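Local atomic coordinates of N-(5'-phosphoribosyl)anthranilate isomerase (Pyrococcus furiosus, PDB entry 4AAJ), a protein that catalyses the isomerisation of N-(5-phospho-beta-D-ribosyl)anthranilate to 1-(2-carboxyphenylamino)-1-deoxy-D-ribulose 5-phosphate, the third step from chorismate in tryptophan biosynthesis. Residues 28-34 against 63-68; 131-135 against 165-170. All coordinates share one frame; numbering follows the deposited sequence.

Contact 1: 28-34 against 63-68. With SO4 (sulfate ion), chain D.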
loop_
_atom_site.group_PDB
_atom_site.type_symbol
_atom_site.label_atom_id
_atom_site.label_comp_id
_atom_site.label_asym_id
_atom_site.label_seq_id
_atom_site.Cartn_x
_atom_site.Cartn_y
_atom_site.Cartn_z
ATOM N N ILE A 28 -10.116 0.314 3.598
ATOM C CA ILE A 28 -11.465 -0.154 3.974
ATOM C C ILE A 28 -11.818 0.270 5.400
ATOM O O ILE A 28 -10.936 0.429 6.267
ATOM C CB ILE A 28 -11.655 -1.683 3.754
ATOM C CG1 ILE A 28 -10.718 -2.489 4.659
ATOM C CG2 ILE A 28 -11.506 -2.036 2.276
ATOM C CD1 ILE A 28 -11.049 -3.978 4.705
ATOM N N LYS A 29 -13.116 0.465 5.649
ATOM C CA LYS A 29 -13.574 1.014 6.915
ATOM C C LYS A 29 -14.559 0.121 7.670
ATOM O O LYS A 29 -14.929 0.431 8.802
ATOM C CB LYS A 29 -14.199 2.394 6.706
ATOM C CG LYS A 29 -13.256 3.418 6.088
ATOM C CD LYS A 29 -13.905 4.792 5.987
ATOM C CE LYS A 29 -13.926 5.483 7.340
ATOM N NZ LYS A 29 -14.232 6.932 7.188
ATOM N N SER A 30 -14.959 -0.989 7.061
ATOM C CA SER A 30 -15.961 -1.863 7.675
ATOM C C SER A 30 -15.698 -3.323 7.363
ATOM O O SER A 30 -15.072 -3.655 6.349
ATOM C CB SER A 30 -17.353 -1.495 7.155
ATOM O OG SER A 30 -17.400 -1.622 5.746
ATOM N N LEU A 31 -16.212 -4.193 8.227
ATOM C CA LEU A 31 -16.272 -5.626 7.936
ATOM C C LEU A 31 -17.016 -5.926 6.629
ATOM O O LEU A 31 -16.675 -6.875 5.922
ATOM C CB LEU A 31 -16.876 -6.400 9.118
ATOM C CG LEU A 31 -16.070 -6.358 10.426
ATOM C CD1 LEU A 31 -16.936 -6.702 11.636
ATOM C CD2 LEU A 31 -14.861 -7.275 10.358
ATOM N N GLU A 32 -18.011 -5.103 6.295
ATOM C CA GLU A 32 -18.732 -5.238 5.027
ATOM C C GLU A 32 -17.799 -5.052 3.825
ATOM O O GLU A 32 -17.806 -5.850 2.885
ATOM C CB GLU A 32 -19.912 -4.250 4.971
ATOM C CG GLU A 32 -20.875 -4.466 3.812
ATOM C CD GLU A 32 -21.755 -5.705 3.962
ATOM O OE1 GLU A 32 -21.584 -6.476 4.935
ATOM O OE2 GLU A 32 -22.629 -5.910 3.089
ATOM N N GLU A 33 -16.975 -4.008 3.879
ATOM C CA GLU A 33 -15.990 -3.751 2.830
ATOM C C GLU A 33 -14.911 -4.837 2.794
ATOM O O GLU A 33 -14.418 -5.178 1.735
ATOM C CB GLU A 33 -15.363 -2.372 3.021
ATOM C CG GLU A 33 -16.187 -1.239 2.423
ATOM C CD GLU A 33 -15.559 0.121 2.659
ATOM O OE1 GLU A 33 -15.199 0.415 3.812
ATOM O OE2 GLU A 33 -15.436 0.903 1.692
ATOM N N LEU A 34 -14.574 -5.381 3.961
ATOM C CA LEU A 34 -13.641 -6.509 4.034
ATOM C C LEU A 34 -14.152 -7.689 3.202
ATOM O O LEU A 34 -13.419 -8.248 2.398
ATOM C CB LEU A 34 -13.383 -6.917 5.492
ATOM C CG LEU A 34 -12.536 -8.180 5.733
ATOM C CD1 LEU A 34 -11.110 -8.001 5.208
ATOM C CD2 LEU A 34 -12.511 -8.543 7.204
ATOM N N GLU A 63 -11.176 -5.445 14.601
ATOM C CA GLU A 63 -12.240 -6.281 14.011
ATOM C C GLU A 63 -11.941 -6.722 12.586
ATOM O O GLU A 63 -12.199 -7.869 12.212
ATOM C CB GLU A 63 -13.558 -5.532 13.989
ATOM C CG GLU A 63 -14.145 -5.287 15.358
ATOM C CD GLU A 63 -15.387 -4.420 15.317
ATOM O OE1 GLU A 63 -15.960 -4.207 14.224
ATOM O OE2 GLU A 63 -15.796 -3.962 16.399
ATOM N N ILE A 64 -11.418 -5.804 11.782
ATOM C CA ILE A 64 -11.138 -6.113 10.378
ATOM C C ILE A 64 -9.979 -7.107 10.312
ATOM O O ILE A 64 -10.065 -8.106 9.571
ATOM C CB ILE A 64 -10.873 -4.838 9.553
ATOM C CG1 ILE A 64 -12.206 -4.141 9.239
ATOM C CG2 ILE A 64 -10.186 -5.154 8.232
ATOM C CD1 ILE A 64 -12.079 -2.653 8.974
ATOM N N ILE A 65 -8.933 -6.845 11.093
ATOM C CA ILE A 65 -7.738 -7.712 11.146
ATOM C C ILE A 65 -8.085 -9.132 11.616
ATOM O O ILE A 65 -7.672 -10.119 10.994
ATOM C CB ILE A 65 -6.631 -7.090 12.025
ATOM C CG1 ILE A 65 -6.099 -5.810 11.340
ATOM C CG2 ILE A 65 -5.520 -8.096 12.324
ATOM C CD1 ILE A 65 -5.190 -4.959 12.211
ATOM N N GLU A 66 -8.840 -9.234 12.708
ATOM C CA GLU A 66 -9.143 -10.546 13.277
ATOM C C GLU A 66 -10.057 -11.406 12.398
ATOM O O GLU A 66 -10.085 -12.637 12.566
ATOM C CB GLU A 66 -9.730 -10.406 14.685
ATOM C CG GLU A 66 -11.181 -9.951 14.686
ATOM C CD GLU A 66 -11.717 -9.630 16.065
ATOM O OE1 GLU A 66 -11.052 -9.970 17.070
ATOM O OE2 GLU A 66 -12.826 -9.037 16.124
ATOM N N ASN A 67 -10.811 -10.779 11.496
ATOM C CA ASN A 67 -11.792 -11.494 10.674
ATOM C C ASN A 67 -11.358 -11.743 9.230
ATOM O O ASN A 67 -12.080 -12.367 8.445
ATOM C CB ASN A 67 -13.119 -10.741 10.692
ATOM C CG ASN A 67 -13.829 -10.881 12.015
ATOM O OD1 ASN A 67 -14.007 -9.908 12.763
ATOM N ND2 ASN A 67 -14.208 -12.105 12.336
ATOM N N SER A 68 -10.181 -11.239 8.873
ATOM C CA SER A 68 -9.776 -11.261 7.482
ATOM C C SER A 68 -9.062 -12.550 7.054
ATOM O O SER A 68 -8.216 -13.074 7.768
ATOM C CB SER A 68 -8.883 -10.059 7.181
ATOM O OG SER A 68 -8.552 -10.022 5.808
HETATM S S SO4 D . -19.542 -3.340 9.628
HETATM O O1 SO4 D . -18.230 -3.341 10.320
HETATM O O2 SO4 D . -20.431 -4.295 10.322
HETATM O O3 SO4 D . -19.433 -3.756 8.218
HETATM O O4 SO4 D . -20.102 -1.969 9.692
#
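The peptide joining K29 to S30 is a flat group with I64 on one face: CD1 of I64 lies squarely over it, 3.8 Å from N of S30. In a second flat group, the carboxylate of E63, OE1 is met by CD1 of L31 at 3.7 Å, from a direction tilted out of the carboxylate plane; the side chains cross at about a right angle, and OE1 also forms a salt bridge with K60. CD2 of L31 rests 3.3 Å from the carbonyl O of E63. L34 holds CG anti to its own N (chi1 174°), which sends CD2 to within 3.4 Å of O of I64 and CD1 alongside S68, whose OG is hydrogen-bonded to O of I70. S30 acts as N-cap, its OG accepting from N of E33 (3.1 Å), while a sulfate, probably from the crystallisation liquor, accepts from the N-H groups of L31 (N to O1, 3.0 Å) and E32 (N to O3, 2.7 Å) in the first turn and is also bound by K60. I28 and I64 touch through CD1 and CG2, and both lean on V46 of strand 43-47; I64 continues to V72 of strand 72-76, joining helices 31-38 and 58-67 to the barrel wall.

Contact 2: 131-135 against 165-170; sequences PEEDA and RVSSLV
The methyl of A135 rests against V166, L169 and V170, with CB 3.7 Å from CB of L169 and 3.9 Å from CG2 of V170. V166 lies one turn before V170 on the same helix. Its CG1, anti to the backbone N (chi1 180°), lies 3.8 Å from N of A135, while CG2 reaches the CB of D134 at 3.9 Å. The two methyls of V166 are thus shared between consecutive residues of the opposing helix. L169 works differently: its CD1 touches main chain more closely than side chain, 3.7 Å from CA of E132. P131, in the first turn of its helix, meets R165 through its CB, CB to CB at 3.8 Å, so that the arginine contributes the base of its side chain here.

The two short segments, from helices 131-144 and 165-173, approach to 8.3 Å between axes, crossing at -55°. Further out, D134 is held by a hydrogen bond from its OD2 to OG of S128. V170 is wedged among L138, L139 and I142 of helix 131-144 and L152 of strand 149-153, and OG of S168 bonds to O of V193, facing the next helix round the barrel.

The charges at the rim stand well apart, with OE1 of E132 5.7 Å from NH2 of R165, so any attraction there is probably long-range. The interface itself is apolar, its cohesion resting on methyl groups packed both against one another and against main chain.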
loop_
_atom_site.group_PDB
_atom_site.type_symbol
_atom_site.label_atom_id
_atom_site.label_comp_id
_atom_site.label_asym_id
_atom_site.label_seq_id
_atom_site.Cartn_x
_atom_site.Cartn_y
_atom_site.Cartn_z
ATOM N N PRO A 131 14.541 10.889 -15.643
ATOM C CA PRO A 131 13.963 9.689 -15.023
ATOM C C PRO A 131 14.998 8.715 -14.451
ATOM O O PRO A 131 14.869 8.292 -13.296
ATOM C CB PRO A 131 13.187 9.031 -16.178
ATOM C CG PRO A 131 13.728 9.648 -17.425
ATOM C CD PRO A 131 14.076 11.050 -17.033
ATOM N N GLU A 132 16.011 8.382 -15.253
ATOM C CA GLU A 132 17.059 7.431 -14.877
ATOM C C GLU A 132 17.754 7.806 -13.565
ATOM O O GLU A 132 18.052 6.936 -12.735
ATOM C CB GLU A 132 18.088 7.311 -16.009
ATOM C CG GLU A 132 19.121 6.207 -15.821
ATOM C CD GLU A 132 18.565 4.821 -16.101
ATOM O OE1 GLU A 132 18.238 4.529 -17.276
ATOM O OE2 GLU A 132 18.450 4.025 -15.144
ATOM N N GLU A 133 17.995 9.100 -13.381
ATOM C CA GLU A 133 18.699 9.596 -12.203
ATOM C C GLU A 133 17.788 9.710 -10.988
ATOM O O GLU A 133 18.220 9.453 -9.862
ATOM C CB GLU A 133 19.375 10.929 -12.508
ATOM C CG GLU A 133 20.599 10.767 -13.399
ATOM C CD GLU A 133 20.707 11.841 -14.461
ATOM O OE1 GLU A 133 20.221 12.963 -14.214
ATOM O OE2 GLU A 133 21.272 11.552 -15.544
ATOM N N ASP A 134 16.536 10.098 -11.217
ATOM C CA ASP A 134 15.529 10.113 -10.157
ATOM C C ASP A 134 15.245 8.706 -9.630
ATOM O O ASP A 134 15.051 8.531 -8.429
ATOM C CB ASP A 134 14.238 10.792 -10.625
ATOM C CG ASP A 134 14.319 12.314 -10.564
ATOM O OD1 ASP A 134 15.272 12.850 -9.949
ATOM O OD2 ASP A 134 13.422 12.977 -11.131
ATOM N N ALA A 135 15.235 7.721 -10.528
ATOM C CA ALA A 135 15.081 6.316 -10.148
ATOM C C ALA A 135 16.255 5.851 -9.298
ATOM O O ALA A 135 16.059 5.241 -8.244
ATOM C CB ALA A 135 14.924 5.430 -11.370
ATOM N N ARG A 165 7.693 7.122 -15.710
ATOM C CA ARG A 165 9.036 6.732 -16.119
ATOM C C ARG A 165 9.948 6.377 -14.947
ATOM O O ARG A 165 10.690 5.398 -15.022
ATOM C CB ARG A 165 9.676 7.819 -16.992
ATOM C CG ARG A 165 9.180 7.833 -18.435
ATOM C CD ARG A 165 9.573 6.560 -19.170
ATOM N NE ARG A 165 11.026 6.396 -19.251
ATOM C CZ ARG A 165 11.655 5.223 -19.325
ATOM N NH1 ARG A 165 10.968 4.086 -19.316
ATOM N NH2 ARG A 165 12.981 5.189 -19.398
ATOM N N VAL A 166 9.900 7.168 -13.875
ATOM C CA VAL A 166 10.704 6.874 -12.685
ATOM C C VAL A 166 10.258 5.518 -12.140
ATOM O O VAL A 166 11.094 4.639 -11.879
ATOM C CB VAL A 166 10.580 7.959 -11.596
ATOM C CG1 VAL A 166 11.428 7.602 -10.378
ATOM C CG2 VAL A 166 10.999 9.325 -12.133
ATOM N N SER A 167 8.938 5.350 -12.008
ATOM C CA SER A 167 8.352 4.107 -11.486
ATOM C C SER A 167 8.793 2.868 -12.273
ATOM O O SER A 167 9.191 1.869 -11.675
ATOM C CB SER A 167 6.825 4.212 -11.399
ATOM O OG SER A 167 6.461 5.106 -10.359
ATOM N N SER A 168 8.735 2.959 -13.601
ATOM C CA SER A 168 9.210 1.914 -14.521
ATOM C C SER A 168 10.602 1.390 -14.191
ATOM O O SER A 168 10.833 0.179 -14.193
ATOM C CB SER A 168 9.210 2.435 -15.965
ATOM O OG SER A 168 7.939 2.269 -16.570
ATOM N N LEU A 169 11.514 2.315 -13.908
ATOM C CA LEU A 169 12.925 1.999 -13.697
ATOM C C LEU A 169 13.244 1.517 -12.285
ATOM O O LEU A 169 14.155 0.702 -12.088
ATOM C CB LEU A 169 13.781 3.210 -14.049
ATOM C CG LEU A 169 13.659 3.703 -15.498
ATOM C CD1 LEU A 169 14.211 5.111 -15.607
ATOM C CD2 LEU A 169 14.343 2.761 -16.486
ATOM N N VAL A 170 12.496 2.013 -11.299
ATOM C CA VAL A 170 12.608 1.477 -9.944
ATOM C C VAL A 170 12.068 0.046 -9.947
ATOM O O VAL A 170 12.692 -0.851 -9.383
ATOM C CB VAL A 170 11.878 2.343 -8.884
ATOM C CG1 VAL A 170 12.085 1.771 -7.487
ATOM C CG2 VAL A 170 12.370 3.783 -8.916
#

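Overall arrangement
Both contacts join successive helices in the outer layer of the same eight-stranded parallel barrel, but at different positions: contact 1 pairs the helices that follow strands 22-25 and 43-47, contact 2 those that follow strands 117-123 and 149-153. They lie on opposite sides of the chain's centre, about 35 Å apart between centres, and share no residue. Each is partly buried, with buried aliphatic residues (I28, L34 and I64; A135, V166 and V170) and a more exposed rim. Across the interface both meet by apolar contact. They diverge at the helix starts: contact 1 adds a capping bond and an anion site within the first turn of 28-34, whereas 131-135 and 165-170 are helical throughout.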